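PDB 3DB2: putative NADPH-dependent oxidoreductase from Desulfitobacterium hafniense DCB-2, which probably catalyses the NAD(P)(H)-dependent oxidation or reduction of a substrate not yet identified, as a two-domain enzyme of the GFO/IDH/MocA family. Local coordinates for residues G176-Q181 with L231-A236. Residues are numbered along the deposited sequence; the frame is centred on the assembly and turned at random.
Sequences GGPLTQ and LGTNWA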
loop_
_atom_site.group_PDB
_atom_site.type_symbol
_atom_site.label_atom_id
_atom_site.label_comp_id
_atom_site.label_asym_id
_atom_site.label_seq_id
_atom_site.Cartn_x
_atom_site.Cartn_y
_atom_site.Cartn_z
ATOM N N GLY C 176 16.450 2.942 -9.198
ATOM C CA GLY C 176 15.588 2.702 -8.061
ATOM C C GLY C 176 15.615 1.256 -7.644
ATOM O O GLY C 176 14.758 0.762 -6.902
ATOM N N GLY C 177 16.621 0.502 -8.105
ATOM C CA GLY C 177 16.724 -0.902 -7.732
ATOM C C GLY C 177 15.566 -1.733 -8.253
ATOM O O GLY C 177 15.396 -1.848 -9.474
ATOM N N PRO C 178 14.764 -2.307 -7.363
ATOM C CA PRO C 178 13.611 -3.089 -7.799
ATOM C C PRO C 178 12.612 -2.211 -8.547
ATOM O O PRO C 178 11.752 -2.731 -9.280
ATOM C CB PRO C 178 13.050 -3.673 -6.496
ATOM C CG PRO C 178 13.473 -2.678 -5.449
ATOM C CD PRO C 178 14.857 -2.262 -5.888
ATOM N N LEU C 179 12.691 -0.896 -8.398
ATOM C CA LEU C 179 11.704 -0.062 -9.120
ATOM C C LEU C 179 11.734 -0.288 -10.622
ATOM O O LEU C 179 10.701 -0.326 -11.304
ATOM C CB LEU C 179 12.010 1.391 -8.821
ATOM C CG LEU C 179 10.995 2.470 -9.135
ATOM C CD1 LEU C 179 9.599 2.009 -8.744
ATOM C CD2 LEU C 179 11.431 3.749 -8.440
ATOM N N THR C 180 12.949 -0.455 -11.176
ATOM C CA THR C 180 13.048 -0.797 -12.599
ATOM C C THR C 180 12.672 -2.236 -12.886
ATOM O O THR C 180 11.736 -2.506 -13.640
ATOM C CB THR C 180 14.487 -0.537 -13.097
ATOM O OG1 THR C 180 14.766 0.870 -13.075
ATOM C CG2 THR C 180 14.625 -0.980 -14.535
ATOM N N GLN C 181 13.371 -3.197 -12.301
ATOM C CA GLN C 181 13.247 -4.604 -12.627
ATOM C C GLN C 181 11.852 -5.147 -12.317
ATOM O O GLN C 181 11.331 -5.965 -13.077
ATOM C CB GLN C 181 14.251 -5.469 -11.856
ATOM C CG GLN C 181 15.680 -5.489 -12.309
ATOM C CD GLN C 181 15.923 -4.791 -13.637
ATOM O OE1 GLN C 181 15.853 -5.399 -14.708
ATOM N NE2 GLN C 181 16.224 -3.493 -13.537
ATOM N N LEU C 231 2.724 2.270 -5.042
ATOM C CA LEU C 231 3.522 1.161 -5.540
ATOM C C LEU C 231 4.652 0.857 -4.561
ATOM O O LEU C 231 5.474 1.732 -4.324
ATOM C CB LEU C 231 4.082 1.487 -6.915
ATOM C CG LEU C 231 5.124 0.503 -7.466
ATOM C CD1 LEU C 231 4.544 -0.891 -7.615
ATOM C CD2 LEU C 231 5.625 0.992 -8.808
ATOM N N GLY C 232 4.695 -0.345 -4.024
ATOM C CA GLY C 232 5.795 -0.801 -3.180
ATOM C C GLY C 232 6.657 -1.757 -3.979
ATOM O O GLY C 232 6.134 -2.661 -4.625
ATOM N N THR C 233 7.962 -1.510 -3.975
ATOM C CA THR C 233 8.936 -2.371 -4.666
ATOM C C THR C 233 10.030 -2.684 -3.650
ATOM O O THR C 233 10.545 -1.776 -2.995
ATOM C CB THR C 233 9.531 -1.747 -5.932
ATOM O OG1 THR C 233 9.949 -0.402 -5.683
ATOM C CG2 THR C 233 8.485 -1.716 -7.039
ATOM N N ASN C 234 10.362 -3.943 -3.437
ATOM C CA ASN C 234 11.172 -4.316 -2.289
ATOM C C ASN C 234 12.052 -5.495 -2.674
ATOM O O ASN C 234 11.501 -6.433 -3.265
ATOM C CB ASN C 234 10.148 -4.604 -1.180
ATOM C CG ASN C 234 10.787 -4.743 0.182
ATOM O OD1 ASN C 234 11.812 -5.415 0.220
ATOM N ND2 ASN C 234 10.184 -4.139 1.213
ATOM N N TRP C 235 13.336 -5.424 -2.374
ATOM C CA TRP C 235 14.264 -6.513 -2.726
ATOM C C TRP C 235 14.756 -7.218 -1.476
ATOM O O TRP C 235 15.793 -7.863 -1.486
ATOM C CB TRP C 235 15.432 -5.982 -3.577
ATOM C CG TRP C 235 15.328 -6.239 -5.051
ATOM C CD1 TRP C 235 14.463 -7.065 -5.723
ATOM C CD2 TRP C 235 16.148 -5.649 -6.081
ATOM N NE1 TRP C 235 14.681 -7.022 -7.051
ATOM C CE2 TRP C 235 15.718 -6.161 -7.321
ATOM C CE3 TRP C 235 17.210 -4.739 -6.112
ATOM C CZ2 TRP C 235 16.273 -5.822 -8.553
ATOM C CZ3 TRP C 235 17.754 -4.408 -7.338
ATOM C CH2 TRP C 235 17.305 -4.930 -8.551
ATOM N N ALA C 236 14.016 -7.051 -0.383
ATOM C CA ALA C 236 14.443 -7.467 0.950
ATOM C C ALA C 236 13.443 -8.349 1.666
ATOM O O ALA C 236 13.471 -8.367 2.905
ATOM C CB ALA C 236 14.703 -6.186 1.756
#
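A proline–tryptophan CH-pi contact, with P178 lying over one face of the W235 indole, pins the first turn of helix 178-181 to the end of strand 228-234 and illustrates how a short helix can be seated on a sheet largely through a proline-aromatic contact. P178 CB sits 3.5 Å from the centroid of the five-membered ring of W235, only 2° off its normal, while P178 CD comes to 3.4 Å from W235 CE3 on the six-membered ring. The same face carries the N-cap residue: G177 C lies 3.6 Å from W235 CZ3. Q181, one turn on, meets the indole differently, bringing Q181 CG up to the ring edge, 3.8 Å from W235 CZ2. Replacing W235 by an alanine would remove the indole and is likely to leave P178 and G177 without their aromatic cover and Q181 CG without its edge contact. This strand belongs to the large mixed sheet of the GFO/IDH/MocA C-terminal domain, and the helix packs on the sheet face that also holds helix 324-343, whose V334 and A337 touch L179. Farther up the strand, P178 CB meets T233 CB at 4.1 Å. With chi1 at 47°, T233 OG1 lies between its backbone N and carbonyl carbon, 3.9 Å from L179 CA, and is hydrogen-bonded to N217 ND2; this side-chain amide, on adjacent strand 216-223, also donates to G176 O, tying both segments to that strand. L179 CD1 reaches L231 CD2 at 4.1 Å. On the reverse of the strand N234 points away from the helix; its OD1 accepts A236 N in an Asx turn, and its ND2 bonds S148 of the second subunit.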